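Long-range contacts in putative methylthioribose-1-phosphate isomerase (Archaeoglobus fulgidus, PDB 1T5O), which probably interconverts 5-methylthioribose 1-phosphate and 5-methylthioribulose 1-phosphate, an aldose-ketose isomerisation in methionine biosynthesis: residues 15-20 with 43-48; 157-162 with 198-203. One frame throughout, in Å; residues are numbered along the deposited sequence.

Contact 1 (15-20 with 43-48); sequences IDQTKL and AVRGAP
The side-chain oxygen OE1 of Gln-17 takes a short hydrogen bond, 2.7 Å, from NH1 of Arg-45. NH1 approaches within the amide's carbonyl plane, on a lone pair, at a C=O...N angle of 139°, and OE1 in turn lies almost in the guanidinium plane, at its edge. The two flat groups are nonetheless turned 78° apart, and the side chains cross nearly at right angles. Arg-45 CG and CD already lie against OE1, and the bend at chi3 (-69°) turns the guanidinium back so that NH1 reaches the same oxygen. The other end of the amide is also engaged: Gln-17 NE2 makes a weak hydrogen bond to the carbonyl of Leu-159, which probably helps to set the rotation of the group. NH1 also donates to Asn-155 OD1. Between them, Gln-17 and Asn-155 probably position, from a second shell, an arginine that with Gly-46 and Ala-47 is predicted to bind substrate.

Nearer the backbone, Gln-17 N gives a weak bond to Ala-43 O, at 3.3 Å. The Ala-43 methyl lies 3.6 Å from Asp-16 OD1, while Thr-18 CG2 reaches Ala-43 CA at 3.7 Å. Thr-18 OG1 donates to Asp-16 OD1 from above the carboxylate plane, tying together the side chains on either side of Gln-17 where the chain turns into the 3-10 segment 17-19.

Gly-46 is the N-cap of helix 47-61. Ala-43 and Val-44 pack on Ala-38 of helix 32-40, whereas Gln-17 and Arg-45 both rest on Leu-197 of helix 193-204, and Ile-15 closes strand 12-15.

Contact 2 (157-162 with 198-203); sequences GRLATV and TCWELM
Residues 158-160 adopt helical backbone angles without forming a regular helix, and this irregular turn faces one side of the true helix 193-204. The backbones stay well separated, Gly-157 CA lying 7.0 Å from Thr-198 CA, so that side chains bridge the interval. Glu-201 does most of this work: its OE1 accepts the backbone N-H of Arg-158 at 2.8 Å, with an N-H...O angle of 156°, on the syn side and slightly out of the carboxylate plane. With CG between the backbone N and the carbonyl carbon (chi1 67°) and the chain extended beyond it, the carboxylate is carried across to the turn. Gly-157 CA lies 3.3 Å from OE1, so the carboxylate sits close against the glycine backbone.

The same OE1 forms a salt bridge with Arg-172 of helix 167-176, and OE2 accepts a hydrogen bond from Asn-155, so the buried carboxylate has both oxygens engaged and is probably stabilised as the anion. The turn follows strand 149-152, the central-sheet strand after which the predicted transition-state stabiliser Cys-154 lies. The contact joins this loop to the helix that follows the adjacent parallel strand 182-186 in the Rossmann-like domain.

Arg-158 and Glu-201 run past each other in opposite directions, and Glu-201 CB sits over one guanidinium face, 4.1 Å above its plane and offset toward the rim. Arg-158 NE is salt-bridged to Asp-205, just beyond the helix, while NH2 comes obliquely to Trp-200 CZ3 at 3.7 Å, the guanidinium and indole planes 67° apart. Leu-159 presents CD1 to Trp-200 CE3 at 4.1 Å, also obliquely, and its CG lies 3.8 Å from Glu-201 OE2.

In the fold
From the N terminus, the chain passes through strand 12-15 and the short 3-10 turn, then strand 26-29 and helix 32-40, before contact 1 closes this first loop just before helix 47-61. Contact 2 opens much later, after strand 149-152, and closes on helix 193-204, its loop enclosing helix 167-176 and strand 182-186. The loops are therefore in series, neither nesting nor crossing. In space they meet, their centres about 10 Å apart: Leu-20 packs against Leu-159, and Pro-48 and Arg-45 against Ala-160. Together they tie the N-terminal part of the chain to the Rossmann-like domain beside the predicted substrate site.

Contact 1 (15-20 with 43-48)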
loop_
_atom_site.group_PDB
_atom_site.type_symbol
_atom_site.label_atom_id
_atom_site.label_comp_id
_atom_site.label_asym_id
_atom_site.label_seq_id
_atom_site.Cartn_x
_atom_site.Cartn_y
_atom_site.Cartn_z
ATOM N N ILE A 15 23.512 -8.243 -11.320
ATOM C CA ILE A 15 22.651 -9.077 -10.499
ATOM C C ILE A 15 21.305 -8.879 -11.198
ATOM O O ILE A 15 20.890 -7.740 -11.433
ATOM C CB ILE A 15 22.545 -8.540 -9.054
ATOM C CG1 ILE A 15 23.759 -8.971 -8.238
ATOM C CG2 ILE A 15 21.256 -9.035 -8.405
ATOM C CD1 ILE A 15 23.828 -8.319 -6.864
ATOM N N ASP A 16 20.625 -9.967 -11.534
ATOM C CA ASP A 16 19.329 -9.866 -12.219
ATOM C C ASP A 16 18.235 -9.610 -11.174
ATOM O O ASP A 16 17.625 -10.547 -10.658
ATOM C CB ASP A 16 19.012 -11.170 -12.963
ATOM C CG ASP A 16 17.850 -11.029 -13.926
ATOM O OD1 ASP A 16 17.117 -10.021 -13.848
ATOM O OD2 ASP A 16 17.664 -11.931 -14.768
ATOM N N GLN A 17 17.971 -8.339 -10.888
ATOM C CA GLN A 17 16.981 -7.981 -9.879
ATOM C C GLN A 17 15.564 -8.467 -10.150
ATOM O O GLN A 17 14.801 -8.682 -9.221
ATOM C CB GLN A 17 17.017 -6.465 -9.625
ATOM C CG GLN A 17 18.233 -6.051 -8.801
ATOM C CD GLN A 17 18.329 -4.552 -8.582
ATOM O OE1 GLN A 17 17.393 -3.931 -8.082
ATOM N NE2 GLN A 17 19.467 -3.965 -8.949
ATOM N N THR A 18 15.212 -8.672 -11.407
ATOM C CA THR A 18 13.877 -9.166 -11.720
ATOM C C THR A 18 13.670 -10.579 -11.147
ATOM O O THR A 18 12.539 -11.040 -11.035
ATOM C CB THR A 18 13.637 -9.223 -13.243
ATOM O OG1 THR A 18 14.328 -10.352 -13.790
ATOM C CG2 THR A 18 14.147 -7.946 -13.909
ATOM N N LYS A 19 14.759 -11.246 -10.769
ATOM C CA LYS A 19 14.699 -12.604 -10.222
ATOM C C LYS A 19 14.524 -12.628 -8.713
ATOM O O LYS A 19 14.181 -13.661 -8.118
ATOM C CB LYS A 19 15.984 -13.353 -10.577
ATOM C CG LYS A 19 15.785 -14.567 -11.448
ATOM C CD LYS A 19 15.311 -14.169 -12.827
ATOM C CE LYS A 19 15.067 -15.401 -13.684
ATOM N NZ LYS A 19 16.024 -15.486 -14.832
ATOM N N LEU A 20 14.791 -11.490 -8.088
ATOM C CA LEU A 20 14.660 -11.356 -6.639
ATOM C C LEU A 20 13.185 -11.299 -6.288
ATOM O O LEU A 20 12.381 -10.859 -7.099
ATOM C CB LEU A 20 15.340 -10.058 -6.183
ATOM C CG LEU A 20 16.774 -10.043 -5.627
ATOM C CD1 LEU A 20 17.482 -11.351 -5.830
ATOM C CD2 LEU A 20 17.529 -8.861 -6.242
ATOM N N ALA A 43 16.292 -4.762 -14.558
ATOM C CA ALA A 43 17.178 -5.776 -13.990
ATOM C C ALA A 43 18.302 -4.991 -13.294
ATOM O O ALA A 43 18.907 -5.467 -12.336
ATOM C CB ALA A 43 17.740 -6.681 -15.076
ATOM N N VAL A 44 18.579 -3.791 -13.807
ATOM C CA VAL A 44 19.558 -2.881 -13.213
ATOM C C VAL A 44 18.718 -1.663 -12.914
ATOM O O VAL A 44 17.905 -1.266 -13.745
ATOM C CB VAL A 44 20.621 -2.352 -14.181
ATOM C CG1 VAL A 44 21.919 -2.135 -13.408
ATOM C CG2 VAL A 44 20.777 -3.258 -15.365
ATOM N N ARG A 45 18.930 -1.049 -11.760
ATOM C CA ARG A 45 18.158 0.133 -11.377
ATOM C C ARG A 45 18.904 0.887 -10.304
ATOM O O ARG A 45 19.781 0.320 -9.642
ATOM C CB ARG A 45 16.788 -0.286 -10.850
ATOM C CG ARG A 45 16.838 -1.523 -9.991
ATOM C CD ARG A 45 15.547 -1.645 -9.207
ATOM N NE ARG A 45 15.438 -0.608 -8.187
ATOM C CZ ARG A 45 16.118 -0.608 -7.048
ATOM N NH1 ARG A 45 16.963 -1.598 -6.782
ATOM N NH2 ARG A 45 15.945 0.372 -6.163
ATOM N N GLY A 46 18.539 2.149 -10.115
ATOM C CA GLY A 46 19.222 2.984 -9.146
ATOM C C GLY A 46 20.145 3.881 -9.951
ATOM O O GLY A 46 20.840 3.403 -10.852
ATOM N N ALA A 47 20.142 5.177 -9.653
ATOM C CA ALA A 47 20.973 6.139 -10.379
ATOM C C ALA A 47 22.431 5.701 -10.595
ATOM O O ALA A 47 22.894 5.627 -11.737
ATOM C CB ALA A 47 20.930 7.504 -9.680
ATOM N N PRO A 48 23.173 5.414 -9.512
ATOM C CA PRO A 48 24.573 4.991 -9.655
ATOM C C PRO A 48 24.724 3.720 -10.485
ATOM O O PRO A 48 25.651 3.593 -11.271
ATOM C CB PRO A 48 25.017 4.781 -8.211
ATOM C CG PRO A 48 24.119 5.709 -7.455
ATOM C CD PRO A 48 22.802 5.471 -8.090
#

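Contact 2 (157-162 with 198-203)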
loop_
_atom_site.group_PDB
_atom_site.type_symbol
_atom_site.label_atom_id
_atom_site.label_comp_id
_atom_site.label_asym_id
_atom_site.label_seq_id
_atom_site.Cartn_x
_atom_site.Cartn_y
_atom_site.Cartn_z
ATOM N N GLY A 157 19.417 0.950 -1.309
ATOM C CA GLY A 157 20.476 0.095 -0.821
ATOM C C GLY A 157 21.525 -0.250 -1.860
ATOM O O GLY A 157 21.709 0.479 -2.838
ATOM N N ARG A 158 22.196 -1.386 -1.657
ATOM C CA ARG A 158 23.278 -1.804 -2.539
ATOM C C ARG A 158 22.822 -2.318 -3.896
ATOM O O ARG A 158 23.632 -2.447 -4.810
ATOM C CB ARG A 158 24.183 -2.846 -1.834
ATOM C CG ARG A 158 23.528 -4.203 -1.457
ATOM C CD ARG A 158 24.608 -5.090 -0.811
ATOM N NE ARG A 158 24.181 -6.415 -0.349
ATOM C CZ ARG A 158 23.974 -7.472 -1.130
ATOM N NH1 ARG A 158 24.132 -7.388 -2.443
ATOM N NH2 ARG A 158 23.651 -8.640 -0.581
ATOM N N LEU A 159 21.540 -2.612 -4.050
ATOM C CA LEU A 159 21.087 -3.062 -5.350
ATOM C C LEU A 159 20.894 -1.833 -6.254
ATOM O O LEU A 159 21.151 -1.901 -7.462
ATOM C CB LEU A 159 19.788 -3.875 -5.217
ATOM C CG LEU A 159 19.979 -5.249 -4.549
ATOM C CD1 LEU A 159 18.623 -5.912 -4.290
ATOM C CD2 LEU A 159 20.860 -6.137 -5.429
ATOM N N ALA A 160 20.507 -0.707 -5.639
ATOM C CA ALA A 160 20.257 0.559 -6.329
ATOM C C ALA A 160 21.547 1.351 -6.618
ATOM O O ALA A 160 21.531 2.375 -7.324
ATOM C CB ALA A 160 19.303 1.408 -5.489
ATOM N N THR A 161 22.659 0.905 -6.049
ATOM C CA THR A 161 23.925 1.568 -6.283
ATOM C C THR A 161 24.874 0.477 -6.744
ATOM O O THR A 161 24.426 -0.643 -6.992
ATOM C CB THR A 161 24.431 2.248 -4.997
ATOM O OG1 THR A 161 24.545 1.279 -3.949
ATOM C CG2 THR A 161 23.459 3.331 -4.563
ATOM N N VAL A 162 26.161 0.783 -6.879
ATOM C CA VAL A 162 27.129 -0.250 -7.280
ATOM C C VAL A 162 27.320 -1.152 -6.063
ATOM O O VAL A 162 27.375 -2.389 -6.181
ATOM C CB VAL A 162 28.483 0.362 -7.709
ATOM C CG1 VAL A 162 29.521 -0.730 -7.863
ATOM C CG2 VAL A 162 28.321 1.101 -9.041
ATOM N N THR A 198 14.608 -4.580 -0.749
ATOM C CA THR A 198 15.169 -4.195 0.533
ATOM C C THR A 198 15.226 -5.340 1.531
ATOM O O THR A 198 16.248 -5.525 2.203
ATOM C CB THR A 198 14.383 -3.015 1.125
ATOM O OG1 THR A 198 14.631 -1.874 0.307
ATOM C CG2 THR A 198 14.796 -2.726 2.551
ATOM N N CYS A 199 14.147 -6.109 1.642
ATOM C CA CYS A 199 14.164 -7.207 2.584
ATOM C C CYS A 199 15.227 -8.250 2.173
ATOM O O CYS A 199 15.866 -8.860 3.025
ATOM C CB CYS A 199 12.779 -7.851 2.703
ATOM S SG CYS A 199 11.534 -6.831 3.597
ATOM N N TRP A 200 15.394 -8.447 0.871
ATOM C CA TRP A 200 16.374 -9.397 0.373
ATOM C C TRP A 200 17.805 -8.992 0.731
ATOM O O TRP A 200 18.541 -9.751 1.385
ATOM C CB TRP A 200 16.260 -9.545 -1.149
ATOM C CG TRP A 200 17.170 -10.638 -1.674
ATOM C CD1 TRP A 200 16.903 -11.991 -1.712
ATOM C CD2 TRP A 200 18.542 -10.490 -2.092
ATOM N NE1 TRP A 200 18.028 -12.675 -2.117
ATOM C CE2 TRP A 200 19.043 -11.783 -2.355
ATOM C CE3 TRP A 200 19.392 -9.383 -2.262
ATOM C CZ2 TRP A 200 20.364 -12.010 -2.779
ATOM C CZ3 TRP A 200 20.716 -9.607 -2.687
ATOM C CH2 TRP A 200 21.183 -10.916 -2.938
ATOM N N GLU A 201 18.209 -7.791 0.330
ATOM C CA GLU A 201 19.579 -7.388 0.620
ATOM C C GLU A 201 19.883 -7.259 2.108
ATOM O O GLU A 201 21.027 -7.469 2.513
ATOM C CB GLU A 201 19.961 -6.098 -0.124
ATOM C CG GLU A 201 19.226 -4.823 0.319
ATOM C CD GLU A 201 19.825 -3.601 -0.329
ATOM O OE1 GLU A 201 20.827 -3.071 0.187
ATOM O OE2 GLU A 201 19.322 -3.181 -1.393
ATOM N N LEU A 202 18.885 -6.957 2.936
ATOM C CA LEU A 202 19.177 -6.843 4.355
ATOM C C LEU A 202 19.289 -8.251 4.954
ATOM O O LEU A 202 20.204 -8.541 5.732
ATOM C CB LEU A 202 18.094 -6.019 5.078
ATOM C CG LEU A 202 18.111 -4.512 4.747
ATOM C CD1 LEU A 202 16.919 -3.810 5.380
ATOM C CD2 LEU A 202 19.399 -3.907 5.234
ATOM N N MET A 203 18.375 -9.141 4.598
ATOM C CA MET A 203 18.473 -10.488 5.153
ATOM C C MET A 203 19.743 -11.178 4.654
ATOM O O MET A 203 20.367 -11.959 5.378
ATOM C CB MET A 203 17.241 -11.315 4.770
ATOM C CG MET A 203 16.002 -10.883 5.511
ATOM S SD MET A 203 14.514 -11.674 4.937
ATOM C CE MET A 203 14.886 -13.451 5.468
#